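Local structure of bottromycin amidohydrolase (Streptomyces purpureus, 6I5S) at residues Asp47-Glu52 and Val377-Thr382; Pro302-Ala307 and Asn351-Ala356. The protein probably hydrolyses an amide bond beside the thiazoline of a bottromycin precursor, as a zinc-dependent amidohydrolase acting as gatekeeper of the pathway. All coordinates share one frame; numbering follows the deposited sequence.

Contact 1 joins the turn after strand 43-45 to the end of helix 374-381, and contact 2 joins helix 301-313 to the loop that follows the zinc ligand D348. Contact 1 and contact 2 lie on opposite sides of the chain's centre, 30 Å apart between centres, with nearest atoms about 14 Å apart. Contact 2 is close to the dinuclear zinc site: the N351 side chain is about 6 Å from a zinc ion, and D348, three residues earlier, is a zinc ligand beside H94, H96 and the carboxylated lysine Xaa183. Helix 358-369 relates the two, for it follows loop 351-356 and V377 of contact 1 packs on it.

Contact 1 (Asp47-Glu52 and Val377-Thr382); sequences DAATGE and VLKAAT
A48 and A49, in the tight reversal that follows strand 43-45, press on the C-terminal end of helix 374-381. The reversal is closed internally by two backbone bonds, G51 N to D47 O and D47 N to E52 O, which hold it in shape, with A48 O turned to the helix backbone. No hydrogen bond crosses the interface. Instead A48 O abuts the backbone at K379, 3.0 Å from K379 CA, and although K379 N is just as near, the angle is too poor for a bond. K379 CB closes on the same oxygen at 3.2 Å. With CG anti to the backbone N (chi1 -175°), the extended lysine chain passes alongside A49, whose CB is 4.3 Å from K379 CD. On the other flank A48 CB meets T382 OG1 at 3.4 Å. That hydroxyl donates to L378 O, one turn back in the helix, at 2.7 Å from above the carbonyl plane. L378 CD2 lies 4.1 Å from D47 O. P88 of strand 84-95 touches both A48 and T382, F90 adds to the cover of T382, and L378 also rests on I46, so the turn and the helix end meet beside that strand.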
loop_
_atom_site.group_PDB
_atom_site.type_symbol
_atom_site.label_atom_id
_atom_site.label_comp_id
_atom_site.label_asym_id
_atom_site.label_seq_id
_atom_site.Cartn_x
_atom_site.Cartn_y
_atom_site.Cartn_z
ATOM N N ASP A 47 2.465 -4.907 19.954
ATOM C CA ASP A 47 3.842 -4.908 19.458
ATOM C C ASP A 47 3.843 -5.256 17.982
ATOM O O ASP A 47 3.397 -6.332 17.603
ATOM C CB ASP A 47 4.691 -5.918 20.232
ATOM C CG ASP A 47 6.183 -5.767 19.957
ATOM O OD1 ASP A 47 6.578 -4.755 19.350
ATOM O OD2 ASP A 47 6.964 -6.661 20.353
ATOM N N ALA A 48 4.356 -4.349 17.154
ATOM C CA ALA A 48 4.234 -4.502 15.705
ATOM C C ALA A 48 4.857 -5.800 15.198
ATOM O O ALA A 48 4.492 -6.261 14.110
ATOM C CB ALA A 48 4.872 -3.306 14.999
ATOM N N ALA A 49 5.782 -6.392 15.953
ATOM C CA ALA A 49 6.435 -7.634 15.556
ATOM C C ALA A 49 5.725 -8.886 16.073
ATOM O O ALA A 49 5.554 -9.852 15.319
ATOM C CB ALA A 49 7.885 -7.624 16.044
ATOM N N THR A 50 5.314 -8.903 17.343
ATOM C CA THR A 50 4.829 -10.122 17.981
ATOM C C THR A 50 3.315 -10.205 18.117
ATOM O O THR A 50 2.796 -11.296 18.363
ATOM C CB THR A 50 5.434 -10.259 19.381
ATOM O OG1 THR A 50 4.724 -9.412 20.287
ATOM C CG2 THR A 50 6.899 -9.831 19.373
ATOM N N GLY A 51 2.595 -9.090 18.018
ATOM C CA GLY A 51 1.164 -9.101 18.202
ATOM C C GLY A 51 0.724 -9.178 19.639
ATOM O O GLY A 51 -0.490 -9.144 19.902
ATOM N N GLU A 52 1.659 -9.278 20.577
ATOM C CA GLU A 52 1.298 -9.228 21.987
ATOM C C GLU A 52 1.075 -7.781 22.428
ATOM O O GLU A 52 1.524 -6.831 21.782
ATOM C CB GLU A 52 2.379 -9.876 22.840
ATOM C CG GLU A 52 2.188 -11.376 23.008
ATOM C CD GLU A 52 3.430 -12.174 22.668
ATOM O OE1 GLU A 52 4.544 -11.626 22.791
ATOM O OE2 GLU A 52 3.292 -13.350 22.268
ATOM N N VAL A 377 1.773 -10.621 9.873
ATOM C CA VAL A 377 1.128 -9.732 8.919
ATOM C C VAL A 377 1.064 -8.312 9.484
ATOM O O VAL A 377 1.232 -7.318 8.744
ATOM C CB VAL A 377 -0.247 -10.303 8.522
ATOM C CG1 VAL A 377 -1.267 -10.092 9.624
ATOM C CG2 VAL A 377 -0.698 -9.714 7.223
ATOM N N LEU A 378 0.937 -8.181 10.805
ATOM C CA LEU A 378 0.996 -6.847 11.396
ATOM C C LEU A 378 2.373 -6.209 11.201
ATOM O O LEU A 378 2.481 -5.013 10.884
ATOM C CB LEU A 378 0.656 -6.894 12.880
ATOM C CG LEU A 378 0.580 -5.513 13.571
ATOM C CD1 LEU A 378 -0.449 -4.585 12.915
ATOM C CD2 LEU A 378 0.323 -5.638 15.057
ATOM N N LYS A 379 3.446 -6.985 11.392
ATOM C CA LYS A 379 4.794 -6.488 11.138
ATOM C C LYS A 379 4.962 -6.041 9.688
ATOM O O LYS A 379 5.550 -4.999 9.420
ATOM C CB LYS A 379 5.831 -7.558 11.499
ATOM C CG LYS A 379 7.247 -7.104 11.382
ATOM C CD LYS A 379 8.266 -8.182 11.808
ATOM C CE LYS A 379 9.675 -7.557 11.917
ATOM N NZ LYS A 379 10.718 -8.538 12.301
ATOM N N ALA A 380 4.476 -6.833 8.737
ATOM C CA ALA A 380 4.506 -6.446 7.329
ATOM C C ALA A 380 3.722 -5.161 7.042
ATOM O O ALA A 380 4.121 -4.367 6.184
ATOM C CB ALA A 380 3.919 -7.566 6.487
ATOM N N ALA A 381 2.625 -4.930 7.771
ATOM C CA ALA A 381 1.747 -3.792 7.546
ATOM C C ALA A 381 2.335 -2.530 8.135
ATOM O O ALA A 381 1.949 -1.418 7.752
ATOM C CB ALA A 381 0.356 -4.078 8.183
ATOM N N THR A 382 3.295 -2.672 9.051
ATOM C CA THR A 382 3.752 -1.534 9.819
ATOM C C THR A 382 5.274 -1.453 9.910
ATOM O O THR A 382 5.895 -0.765 9.089
ATOM C CB THR A 382 3.122 -1.527 11.240
ATOM O OG1 THR A 382 3.448 -2.717 11.991
ATOM C CG2 THR A 382 1.617 -1.398 11.168
#

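Contact 2 (Pro302-Ala307 and Asn351-Ala356); sequences PAWQAA and NPFVVA
W304 reaches from helix 301-313 across the turn N351-V354, laying its indole over P352 CA and F353 N. Its CB leaves the helix beside the turn rather than straight at it, and a chi1 of -73°, with CG anti to the carbonyl carbon, carries the ring across to P352. CG and CD1 meet that proline first, and CD1 lies 4.0 Å from P352 CB. The five-membered ring then receives a CH-π contact: P352 CA stands 3.4 Å from its centroid, only 9° off the normal. The N-H of NE1, at the rim, donates to G350 O, just ahead of the turn, which helps fix the rotation of the indole. Farther out, the six-membered ring carries F353 N over the same face, 3.4 Å from CE3, while CZ2 approaches N351 O obliquely at 3.2 Å. At the tip, CH2 meets V355 CG2 near the ring plane, 3.9 Å away. The phenyl ring of F353 returns toward the helix, oblique to the indole with planes at 46°, and its CE2 lies 3.3 Å from W304 O. A307 CB, one helical turn on, joins in by packing on P352 CB at 3.5 Å and meeting the edge of the phenyl ring. Reducing W304 to an alanine would probably leave G350 O without its indole donor and open a gap over P352 and F353, freeing the turn to shift. V292 and L293 of helix 290-295 touch both aromatic rings. The turn is type II, with P352 second, F353 third at positive phi, and V354 N bonded to N351 O. It belongs to the loop that follows the zinc ligand D348, consistent with the metal-binding aspartate and its trailing loop at the mouth of amidohydrolase barrels.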
loop_
_atom_site.group_PDB
_atom_site.type_symbol
_atom_site.label_atom_id
_atom_site.label_comp_id
_atom_site.label_asym_id
_atom_site.label_seq_id
_atom_site.Cartn_x
_atom_site.Cartn_y
_atom_site.Cartn_z
ATOM N N PRO A 302 -13.717 3.416 -17.220
ATOM C CA PRO A 302 -13.641 2.657 -18.497
ATOM C C PRO A 302 -12.783 1.409 -18.400
ATOM O O PRO A 302 -13.217 0.335 -18.820
ATOM C CB PRO A 302 -13.077 3.695 -19.486
ATOM C CG PRO A 302 -13.484 5.024 -18.884
ATOM C CD PRO A 302 -13.337 4.824 -17.396
ATOM N N ALA A 303 -11.593 1.507 -17.806
ATOM C CA ALA A 303 -10.729 0.341 -17.663
ATOM C C ALA A 303 -11.352 -0.675 -16.732
ATOM O O ALA A 303 -11.281 -1.885 -16.972
ATOM C CB ALA A 303 -9.370 0.777 -17.127
ATOM N N TRP A 304 -11.993 -0.204 -15.667
ATOM C CA TRP A 304 -12.619 -1.144 -14.745
ATOM C C TRP A 304 -13.797 -1.841 -15.404
ATOM O O TRP A 304 -14.040 -3.038 -15.182
ATOM C CB TRP A 304 -13.065 -0.407 -13.499
ATOM C CG TRP A 304 -11.934 0.002 -12.590
ATOM C CD1 TRP A 304 -10.698 0.453 -12.955
ATOM C CD2 TRP A 304 -11.953 -0.002 -11.159
ATOM N NE1 TRP A 304 -9.933 0.700 -11.843
ATOM C CE2 TRP A 304 -10.682 0.431 -10.723
ATOM C CE3 TRP A 304 -12.905 -0.362 -10.211
ATOM C CZ2 TRP A 304 -10.358 0.562 -9.375
ATOM C CZ3 TRP A 304 -12.580 -0.259 -8.878
ATOM C CH2 TRP A 304 -11.318 0.184 -8.468
ATOM N N GLN A 305 -14.546 -1.114 -16.219
ATOM C CA GLN A 305 -15.686 -1.742 -16.872
ATOM C C GLN A 305 -15.222 -2.786 -17.886
ATOM O O GLN A 305 -15.858 -3.845 -18.054
ATOM C CB GLN A 305 -16.526 -0.678 -17.561
ATOM C CG GLN A 305 -17.851 -1.231 -18.138
ATOM C CD GLN A 305 -18.986 -1.037 -17.199
ATOM O OE1 GLN A 305 -19.116 0.024 -16.606
ATOM N NE2 GLN A 305 -19.815 -2.064 -17.034
ATOM N N ALA A 306 -14.103 -2.519 -18.556
ATOM C CA ALA A 306 -13.554 -3.515 -19.479
ATOM C C ALA A 306 -13.103 -4.760 -18.738
ATOM O O ALA A 306 -13.281 -5.880 -19.217
ATOM C CB ALA A 306 -12.398 -2.913 -20.261
ATOM N N ALA A 307 -12.502 -4.587 -17.582
ATOM C CA ALA A 307 -12.106 -5.736 -16.790
ATOM C C ALA A 307 -13.330 -6.510 -16.311
ATOM O O ALA A 307 -13.304 -7.743 -16.241
ATOM C CB ALA A 307 -11.253 -5.282 -15.609
ATOM N N ASN A 351 -5.685 -0.378 -9.890
ATOM C CA ASN A 351 -5.957 -1.438 -10.859
ATOM C C ASN A 351 -7.425 -1.832 -10.759
ATOM O O ASN A 351 -8.064 -1.631 -9.702
ATOM C CB ASN A 351 -5.105 -2.669 -10.576
ATOM C CG ASN A 351 -3.681 -2.548 -11.060
ATOM O OD1 ASN A 351 -3.231 -1.467 -11.360
ATOM N ND2 ASN A 351 -2.954 -3.665 -11.081
ATOM N N PRO A 352 -8.003 -2.393 -11.828
ATOM C CA PRO A 352 -9.434 -2.688 -11.784
ATOM C C PRO A 352 -9.864 -3.536 -10.594
ATOM O O PRO A 352 -9.283 -4.585 -10.306
ATOM C CB PRO A 352 -9.661 -3.382 -13.113
ATOM C CG PRO A 352 -8.621 -2.755 -14.066
ATOM C CD PRO A 352 -7.437 -2.600 -13.191
ATOM N N PHE A 353 -10.840 -3.013 -9.849
ATOM C CA PHE A 353 -11.455 -3.652 -8.685
ATOM C C PHE A 353 -10.514 -3.799 -7.501
ATOM O O PHE A 353 -10.810 -4.556 -6.569
ATOM C CB PHE A 353 -12.076 -4.989 -9.111
ATOM C CG PHE A 353 -13.145 -4.766 -10.111
ATOM C CD1 PHE A 353 -14.316 -4.125 -9.734
ATOM C CD2 PHE A 353 -12.957 -5.082 -11.428
ATOM C CE1 PHE A 353 -15.307 -3.852 -10.656
ATOM C CE2 PHE A 353 -13.957 -4.812 -12.356
ATOM C CZ PHE A 353 -15.121 -4.198 -11.962
ATOM N N VAL A 354 -9.417 -3.034 -7.483
ATOM C CA VAL A 354 -8.537 -2.923 -6.318
ATOM C C VAL A 354 -8.749 -1.527 -5.743
ATOM O O VAL A 354 -8.211 -0.557 -6.276
ATOM C CB VAL A 354 -7.090 -3.186 -6.674
ATOM C CG1 VAL A 354 -6.263 -3.246 -5.397
ATOM C CG2 VAL A 354 -6.978 -4.505 -7.469
ATOM N N VAL A 355 -9.572 -1.430 -4.698
ATOM C CA VAL A 355 -10.054 -0.144 -4.192
ATOM C C VAL A 355 -9.149 0.299 -3.058
ATOM O O VAL A 355 -8.994 -0.418 -2.066
ATOM C CB VAL A 355 -11.510 -0.241 -3.712
ATOM C CG1 VAL A 355 -12.016 1.126 -3.125
ATOM C CG2 VAL A 355 -12.438 -0.666 -4.852
ATOM N N ALA A 356 -8.580 1.506 -3.187
ATOM C CA ALA A 356 -7.739 2.062 -2.121
ATOM C C ALA A 356 -8.467 2.039 -0.769
ATOM O O ALA A 356 -9.538 2.630 -0.602
ATOM C CB ALA A 356 -7.326 3.514 -2.463
#